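Long-range contacts in diol-dehydratase (Roseburia inulinivorans, PDB 5I2A), which probably acts as a coenzyme B12-independent glycyl radical lyase that dehydrates 1,2-propanediol: residues R384-S389 with N412-I417; Q352-R357 with T426-R431. One frame throughout, in Å; residues are numbered along the deposited sequence.

Both contacts lie on the same side of the chain's centre, within the pyruvate formate lyase-like region, with centres about 11 Å apart. Strands 346-350, 380-385 and 409-412 run parallel side by side in a five-stranded mixed sheet, consistent with a half-barrel of the glycyl radical enzyme fold. Contact 2 joins the loop after the first of these strands to helix 427-431; contact 1, whose segments fall between those two in sequence, joins the end of the second strand to the start of helix 413-422. The contacts meet directly: Arg-384 NH2 lies 2.9 Å from Arg-431 O, and Gln-352 NE2 3.0 Å from Asp-413 OD2. One polar network thus ties consecutive strand ends to two successive helices.

Contact 1 (R384-S389 with N412-I417); sequences RVWHGS and NDEVII
Arg-384 and Asp-413 form a buried salt bridge where parallel strands 380-385 and 409-412, consecutive members of a beta-alpha-beta crossover through helix 391-402, reach their C-terminal ends. The guanidinium grips the carboxylate side-on. Arg-384 NE meets the syn side of Asp-413 OD1 at 2.9 Å, while Arg-384 NH2 approaches Asp-413 OD2 (2.9 Å) almost straight, in its own plane but from above the carboxylate; the two flat groups are turned 52° apart. A bend at chi3 (47°) swings the arginine head onto the aspartate. Tyr-433 OH and Gln-352 NE2 bring further hydrogen bonds to OD1 and OD2 respectively. Beside this pair, Trp-386 CB packs 3.6 Å from Asp-413 CB, and the indole leads off to bond Asp-358 through NE1. Next to the salt bridge, the strand pairing passes into the helix: Asp-413 N donates to Val-385 O (3.0 Å), and the N-cap Asn-412 accepts from Glu-414 N through OD1, its ND2 being held by Gly-785 O.

The other flank is exposed. There Glu-414 OE2 takes two bonds from one residue, His-387 ND1 at 2.9 Å and His-387 N at 3.3 Å. The imidazole, with CG placed between the backbone N and carbonyl carbon (chi1 71°), presents its edge to that oxygen.

Replacing Arg-384 with a methionine would probably leave the buried Asp-413 carboxylate without its opposite charge and Arg-431 O without this donor. Charge compensation inside, perhaps aided by the helix N-terminus, therefore contrasts with a solvent-side histidine-carboxylate bond.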
ATOM      1  N   ARG A 384      25.788  15.230  27.294  1.00 14.43           N
ATOM      2  CA  ARG A 384      26.823  14.832  26.360  1.00 13.65           C
ATOM      3  C   ARG A 384      28.186  15.229  26.921  1.00 17.08           C
ATOM      4  O   ARG A 384      28.440  16.397  27.166  1.00 16.26           O
ATOM      5  CB  ARG A 384      26.601  15.480  24.990  1.00 12.92           C
ATOM      6  CG  ARG A 384      25.501  14.841  24.170  1.00 11.48           C
ATOM      7  CD  ARG A 384      25.302  15.554  22.828  1.00 13.18           C
ATOM      8  NE  ARG A 384      26.563  15.805  22.133  1.00 13.55           N
ATOM      9  CZ  ARG A 384      26.648  16.369  20.931  1.00 13.84           C
ATOM     10  NH1 ARG A 384      25.547  16.725  20.271  1.00 11.46           N
ATOM     11  NH2 ARG A 384      27.836  16.582  20.391  1.00 13.09           N
ATOM     12  N   VAL A 385      29.044  14.239  27.128  1.00 15.84           N
ATOM     13  CA  VAL A 385      30.401  14.452  27.607  1.00 16.58           C
ATOM     14  C   VAL A 385      31.386  14.395  26.432  1.00 17.08           C
ATOM     15  O   VAL A 385      31.323  13.477  25.610  1.00 14.56           O
ATOM     16  CB  VAL A 385      30.800  13.385  28.655  1.00 14.58           C
ATOM     17  CG1 VAL A 385      32.241  13.596  29.145  1.00 14.31           C
ATOM     18  CG2 VAL A 385      29.829  13.386  29.813  1.00 12.66           C
ATOM     19  N   TRP A 386      32.270  15.384  26.339  1.00 16.80           N
ATOM     20  CA  TRP A 386      33.363  15.344  25.364  1.00 17.78           C
ATOM     21  C   TRP A 386      34.622  15.950  25.984  1.00 20.63           C
ATOM     22  O   TRP A 386      34.567  16.499  27.081  1.00 19.86           O
ATOM     23  CB  TRP A 386      32.970  16.052  24.057  1.00 15.89           C
ATOM     24  CG  TRP A 386      32.956  17.545  24.108  1.00 18.63           C
ATOM     25  CD1 TRP A 386      32.117  18.338  24.833  1.00 17.07           C
ATOM     26  CD2 TRP A 386      33.797  18.427  23.364  1.00 17.06           C
ATOM     27  NE1 TRP A 386      32.398  19.659  24.601  1.00 17.86           N
ATOM     28  CE2 TRP A 386      33.425  19.742  23.699  1.00 16.93           C
ATOM     29  CE3 TRP A 386      34.834  18.231  22.444  1.00 19.26           C
ATOM     30  CZ2 TRP A 386      34.055  20.863  23.154  1.00 19.46           C
ATOM     31  CZ3 TRP A 386      35.468  19.347  21.902  1.00 18.93           C
ATOM     32  CH2 TRP A 386      35.072  20.644  22.260  1.00 19.97           C
ATOM     33  N   HIS A 387      35.755  15.833  25.300  1.00 21.77           N
ATOM     34  CA  HIS A 387      37.025  16.247  25.890  1.00 25.04           C
ATOM     35  C   HIS A 387      37.025  17.723  26.277  1.00 22.35           C
ATOM     36  O   HIS A 387      37.662  18.105  27.242  1.00 27.17           O
ATOM     37  CB  HIS A 387      38.192  15.929  24.943  1.00 23.75           C
ATOM     38  CG  HIS A 387      38.250  16.787  23.711  1.00 31.11           C
ATOM     39  ND1 HIS A 387      37.806  16.355  22.478  1.00 31.60           N
ATOM     40  CD2 HIS A 387      38.743  18.036  23.516  1.00 27.82           C
ATOM     41  CE1 HIS A 387      38.011  17.305  21.581  1.00 32.58           C
ATOM     42  NE2 HIS A 387      38.576  18.335  22.186  1.00 32.63           N
ATOM     43  N   GLY A 388      36.257  18.538  25.565  1.00 21.49           N
ATOM     44  CA  GLY A 388      36.145  19.947  25.899  1.00 16.92           C
ATOM     45  C   GLY A 388      34.928  20.341  26.723  1.00 21.39           C
ATOM     46  O   GLY A 388      34.605  21.518  26.806  1.00 19.17           O
ATOM     47  N   SER A 389      34.250  19.373  27.340  1.00 19.36           N
ATOM     48  CA  SER A 389      33.107  19.693  28.204  1.00 17.28           C
ATOM     49  C   SER A 389      33.478  20.718  29.275  1.00 20.20           C
ATOM     50  O   SER A 389      34.529  20.620  29.883  1.00 19.52           O
ATOM     51  CB  SER A 389      32.564  18.436  28.904  1.00 17.98           C
ATOM     52  OG  SER A 389      31.843  17.605  28.022  1.00 18.62           O
ATOM     53  N   ASN A 412      29.040   9.470  25.711  1.00 13.41           N
ATOM     54  CA  ASN A 412      30.375   9.771  25.214  1.00 14.83           C
ATOM     55  C   ASN A 412      30.395  10.213  23.738  1.00 11.68           C
ATOM     56  O   ASN A 412      30.404   9.381  22.827  1.00 15.13           O
ATOM     57  CB  ASN A 412      31.263   8.540  25.433  1.00 12.58           C
ATOM     58  CG  ASN A 412      32.716   8.776  25.046  1.00 13.79           C
ATOM     59  OD1 ASN A 412      33.121   9.897  24.773  1.00 15.10           O
ATOM     60  ND2 ASN A 412      33.503   7.708  25.032  1.00 14.24           N
ATOM     61  N   ASP A 413      30.406  11.522  23.520  1.00 13.44           N
ATOM     62  CA  ASP A 413      30.601  12.109  22.183  1.00 15.03           C
ATOM     63  C   ASP A 413      31.662  11.406  21.346  1.00 15.87           C
ATOM     64  O   ASP A 413      31.459  11.146  20.157  1.00 15.18           O
ATOM     65  CB  ASP A 413      31.008  13.584  22.286  1.00 14.86           C
ATOM     66  CG  ASP A 413      29.826  14.520  22.426  1.00 13.63           C
ATOM     67  OD1 ASP A 413      28.758  14.074  22.875  1.00 16.11           O
ATOM     68  OD2 ASP A 413      29.966  15.715  22.087  1.00 14.84           O
ATOM     69  N   GLU A 414      32.799  11.105  21.969  1.00 15.84           N
ATOM     70  CA  GLU A 414      33.963  10.642  21.217  1.00 16.23           C
ATOM     71  C   GLU A 414      33.770   9.261  20.603  1.00 16.41           C
ATOM     72  O   GLU A 414      34.457   8.897  19.654  1.00 17.45           O
ATOM     73  CB  GLU A 414      35.208  10.647  22.101  1.00 17.86           C
ATOM     74  CG  GLU A 414      36.069  11.887  21.883  1.00 31.23           C
ATOM     75  CD  GLU A 414      35.721  12.997  22.846  1.00 36.73           C
ATOM     76  OE1 GLU A 414      35.295  12.671  23.967  1.00 42.34           O
ATOM     77  OE2 GLU A 414      35.860  14.186  22.498  1.00 31.53           O
ATOM     78  N   VAL A 415      32.829   8.500  21.145  1.00 15.20           N
ATOM     79  CA  VAL A 415      32.459   7.208  20.577  1.00 17.04           C
ATOM     80  C   VAL A 415      31.202   7.317  19.720  1.00 12.90           C
ATOM     81  O   VAL A 415      31.103   6.698  18.671  1.00 18.22           O
ATOM     82  CB  VAL A 415      32.228   6.154  21.698  1.00 19.76           C
ATOM     83  CG1 VAL A 415      31.536   4.915  21.160  1.00 20.91           C
ATOM     84  CG2 VAL A 415      33.552   5.797  22.335  1.00 19.98           C
ATOM     85  N   ILE A 416      30.234   8.103  20.178  1.00 15.35           N
ATOM     86  CA  ILE A 416      28.942   8.165  19.509  1.00 12.18           C
ATOM     87  C   ILE A 416      29.038   8.861  18.151  1.00 14.46           C
ATOM     88  O   ILE A 416      28.484   8.387  17.178  1.00 12.58           O
ATOM     89  CB  ILE A 416      27.903   8.859  20.398  1.00 14.70           C
ATOM     90  CG1 ILE A 416      27.553   7.941  21.586  1.00 11.15           C
ATOM     91  CG2 ILE A 416      26.661   9.259  19.595  1.00 12.09           C
ATOM     92  CD1 ILE A 416      26.673   8.590  22.634  1.00 12.86           C
ATOM     93  N   ILE A 417      29.784   9.957  18.087  1.00 14.00           N
ATOM     94  CA  ILE A 417      29.905  10.721  16.853  1.00 12.78           C
ATOM     95  C   ILE A 417      30.532   9.886  15.718  1.00 13.08           C
ATOM     96  O   ILE A 417      29.961   9.815  14.639  1.00 13.05           O
ATOM     97  CB  ILE A 417      30.686  12.052  17.113  1.00 15.35           C
ATOM     98  CG1 ILE A 417      29.764  13.024  17.860  1.00 14.05           C
ATOM     99  CG2 ILE A 417      31.204  12.661  15.815  1.00 13.25           C
ATOM    100  CD1 ILE A 417      30.450  14.211  18.436  1.00 13.64           C
TER

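Contact 2 (Q352-R357 with T426-R431); sequences QTVQGR and TMDEAR
Gln-352 enters the loop beside Arg-431, its OE1 3.9 Å from Arg-431 NE, with amide and guanidinium planes 43° apart. At that distance the two groups only pack; the amide NE2 bonds Asp-413 OD2. Thr-353 then starts a type I turn that closes at Gly-356, and its OG1 accepts from Arg-357 N; across the contact its carbonyl O lies against Arg-431 CD.

Val-354 touches the helix in two ways. CG1, anti to the backbone N (chi1 170°), rests 3.6 Å from Asp-428 CG, so a methyl meets the carboxylate, and CG2 comes near the backbone O of Asp-428. Val-354 O is the polar link, accepting from Arg-431 NH1 at 3.1 Å with an N-H...O angle of 158°; the oxygen lies in the guanidinium plane, at its edge.

Past Gln-355, Gly-356 places its CA 3.8 Å above one face of that guanidinium, while Met-427 CG lies over the opposite face. A side chain would not fit easily here: a CB would crowd both Arg-431 NH1 and the preceding carbonyl.

The helix start is fixed by a capping box between Thr-426 and Glu-429, the latter also paired with Lys-446. Between these segments, at the surface, the guanidinium is thus bonded to one neutral backbone acceptor, with carbon atoms over its faces; the nearby Asp-428 carboxylate may add a favourable field but makes no salt bridge to it.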
ATOM      1  N   GLN A 352      28.768  19.433  21.886  1.00 16.49           N
ATOM      2  CA  GLN A 352      29.470  20.301  20.942  1.00 20.21           C
ATOM      3  C   GLN A 352      28.520  21.001  20.004  1.00 19.02           C
ATOM      4  O   GLN A 352      27.427  20.508  19.721  1.00 19.10           O
ATOM      5  CB  GLN A 352      30.469  19.506  20.095  1.00 17.41           C
ATOM      6  CG  GLN A 352      31.464  18.695  20.881  1.00 17.04           C
ATOM      7  CD  GLN A 352      32.295  17.768  20.000  1.00 21.19           C
ATOM      8  OE1 GLN A 352      32.922  18.202  19.030  1.00 21.58           O
ATOM      9  NE2 GLN A 352      32.310  16.488  20.346  1.00 16.64           N
ATOM     10  N   THR A 353      28.948  22.164  19.531  1.00 18.13           N
ATOM     11  CA  THR A 353      28.296  22.838  18.426  1.00 17.54           C
ATOM     12  C   THR A 353      28.773  22.184  17.130  1.00 23.35           C
ATOM     13  O   THR A 353      29.701  21.378  17.146  1.00 21.06           O
ATOM     14  CB  THR A 353      28.633  24.328  18.407  1.00 24.21           C
ATOM     15  OG1 THR A 353      30.040  24.472  18.177  1.00 24.63           O
ATOM     16  CG2 THR A 353      28.284  24.971  19.744  1.00 19.55           C
ATOM     17  N   VAL A 354      28.157  22.538  16.010  1.00 24.48           N
ATOM     18  CA  VAL A 354      28.537  21.958  14.729  1.00 26.83           C
ATOM     19  C   VAL A 354      29.980  22.348  14.408  1.00 29.09           C
ATOM     20  O   VAL A 354      30.731  21.586  13.810  1.00 31.45           O
ATOM     21  CB  VAL A 354      27.569  22.407  13.611  1.00 34.58           C
ATOM     22  CG1 VAL A 354      28.084  22.010  12.244  1.00 28.35           C
ATOM     23  CG2 VAL A 354      26.193  21.793  13.848  1.00 39.03           C
ATOM     24  N   GLN A 355      30.356  23.527  14.879  1.00 26.98           N
ATOM     25  CA  GLN A 355      31.697  24.072  14.769  1.00 31.63           C
ATOM     26  C   GLN A 355      32.739  23.275  15.581  1.00 34.22           C
ATOM     27  O   GLN A 355      33.943  23.390  15.356  1.00 29.35           O
ATOM     28  CB  GLN A 355      31.655  25.531  15.227  1.00 36.32           C
ATOM     29  CG  GLN A 355      32.924  26.338  15.045  1.00 43.73           C
ATOM     30  CD  GLN A 355      32.728  27.820  15.378  1.00 55.42           C
ATOM     31  OE1 GLN A 355      31.625  28.256  15.714  1.00 58.72           O
ATOM     32  NE2 GLN A 355      33.795  28.603  15.247  1.00 61.06           N
ATOM     33  N   GLY A 356      32.276  22.473  16.534  1.00 23.72           N
ATOM     34  CA  GLY A 356      33.184  21.693  17.361  1.00 22.19           C
ATOM     35  C   GLY A 356      33.665  22.385  18.629  1.00 21.59           C
ATOM     36  O   GLY A 356      34.698  22.015  19.182  1.00 23.31           O
ATOM     37  N   ARG A 357      32.918  23.383  19.097  1.00 20.52           N
ATOM     38  CA  ARG A 357      33.213  24.019  20.380  1.00 23.78           C
ATOM     39  C   ARG A 357      32.203  23.615  21.449  1.00 20.64           C
ATOM     40  O   ARG A 357      31.158  23.063  21.128  1.00 21.27           O
ATOM     41  CB  ARG A 357      33.234  25.531  20.219  1.00 25.47           C
ATOM     42  CG  ARG A 357      34.275  25.964  19.220  1.00 30.46           C
ATOM     43  CD  ARG A 357      34.354  27.459  19.054  1.00 36.15           C
ATOM     44  NE  ARG A 357      35.309  27.793  17.999  1.00 37.26           N
ATOM     45  CZ  ARG A 357      35.668  29.029  17.676  1.00 35.61           C
ATOM     46  NH1 ARG A 357      35.159  30.058  18.328  1.00 35.97           N
ATOM     47  NH2 ARG A 357      36.538  29.233  16.697  1.00 37.67           N
ATOM     48  N   THR A 426      26.723  12.569   8.162  1.00 13.38           N
ATOM     49  CA  THR A 426      27.869  13.465   8.013  1.00 16.76           C
ATOM     50  C   THR A 426      28.409  13.832   9.393  1.00 16.27           C
ATOM     51  O   THR A 426      27.716  13.711  10.407  1.00 12.41           O
ATOM     52  CB  THR A 426      27.532  14.783   7.256  1.00 16.06           C
ATOM     53  OG1 THR A 426      26.705  15.608   8.074  1.00 17.48           O
ATOM     54  CG2 THR A 426      26.821  14.512   5.920  1.00 18.98           C
ATOM     55  N   MET A 427      29.648  14.299   9.418  1.00 15.72           N
ATOM     56  CA  MET A 427      30.239  14.788  10.646  1.00 18.10           C
ATOM     57  C   MET A 427      29.420  15.931  11.270  1.00 19.60           C
ATOM     58  O   MET A 427      29.208  15.945  12.476  1.00 20.11           O
ATOM     59  CB  MET A 427      31.676  15.254  10.396  1.00 19.84           C
ATOM     60  CG  MET A 427      32.381  15.645  11.678  1.00 23.71           C
ATOM     61  SD  MET A 427      32.797  14.188  12.648  1.00 34.21           S
ATOM     62  CE  MET A 427      33.935  13.397  11.519  1.00 16.70           C
ATOM     63  N   ASP A 428      28.964  16.885  10.459  1.00 17.02           N
ATOM     64  CA  ASP A 428      28.176  17.997  10.992  1.00 17.86           C
ATOM     65  C   ASP A 428      26.880  17.482  11.642  1.00 17.64           C
ATOM     66  O   ASP A 428      26.412  18.027  12.631  1.00 17.70           O
ATOM     67  CB  ASP A 428      27.798  19.008   9.902  1.00 18.52           C
ATOM     68  CG  ASP A 428      28.975  19.873   9.432  1.00 24.28           C
ATOM     69  OD1 ASP A 428      30.078  19.769   9.983  1.00 21.67           O
ATOM     70  OD2 ASP A 428      28.766  20.680   8.510  1.00 26.98           O
ATOM     71  N   GLU A 429      26.280  16.467  11.037  1.00 14.80           N
ATOM     72  CA  GLU A 429      25.028  15.921  11.552  1.00 17.19           C
ATOM     73  C   GLU A 429      25.300  15.191  12.860  1.00 15.15           C
ATOM     74  O   GLU A 429      24.614  15.400  13.844  1.00 16.13           O
ATOM     75  CB  GLU A 429      24.382  14.986  10.525  1.00 14.86           C
ATOM     76  CG  GLU A 429      23.751  15.731   9.362  1.00 18.39           C
ATOM     77  CD  GLU A 429      23.365  14.815   8.207  1.00 17.73           C
ATOM     78  OE1 GLU A 429      23.874  13.676   8.132  1.00 18.42           O
ATOM     79  OE2 GLU A 429      22.558  15.246   7.371  1.00 19.22           O
ATOM     80  N   ALA A 430      26.329  14.357  12.848  1.00 13.08           N
ATOM     81  CA  ALA A 430      26.659  13.513  13.979  1.00 14.71           C
ATOM     82  C   ALA A 430      26.989  14.371  15.191  1.00 18.59           C
ATOM     83  O   ALA A 430      26.619  14.033  16.313  1.00 16.49           O
ATOM     84  CB  ALA A 430      27.834  12.585  13.632  1.00 11.60           C
ATOM     85  N   ARG A 431      27.660  15.495  14.950  1.00 15.46           N
ATOM     86  CA  ARG A 431      28.017  16.413  16.023  1.00 12.73           C
ATOM     87  C   ARG A 431      26.807  17.010  16.703  1.00 17.51           C
ATOM     88  O   ARG A 431      26.892  17.463  17.842  1.00 16.36           O
ATOM     89  CB  ARG A 431      28.901  17.549  15.498  1.00 22.32           C
ATOM     90  CG  ARG A 431      30.366  17.279  15.703  1.00 25.18           C
ATOM     91  CD  ARG A 431      31.237  18.428  15.221  1.00 28.53           C
ATOM     92  NE  ARG A 431      32.632  18.017  15.133  1.00 26.37           N
ATOM     93  CZ  ARG A 431      33.572  18.715  14.509  1.00 35.35           C
ATOM     94  NH1 ARG A 431      33.264  19.865  13.919  1.00 32.44           N
ATOM     95  NH2 ARG A 431      34.822  18.274  14.487  1.00 35.95           N
TER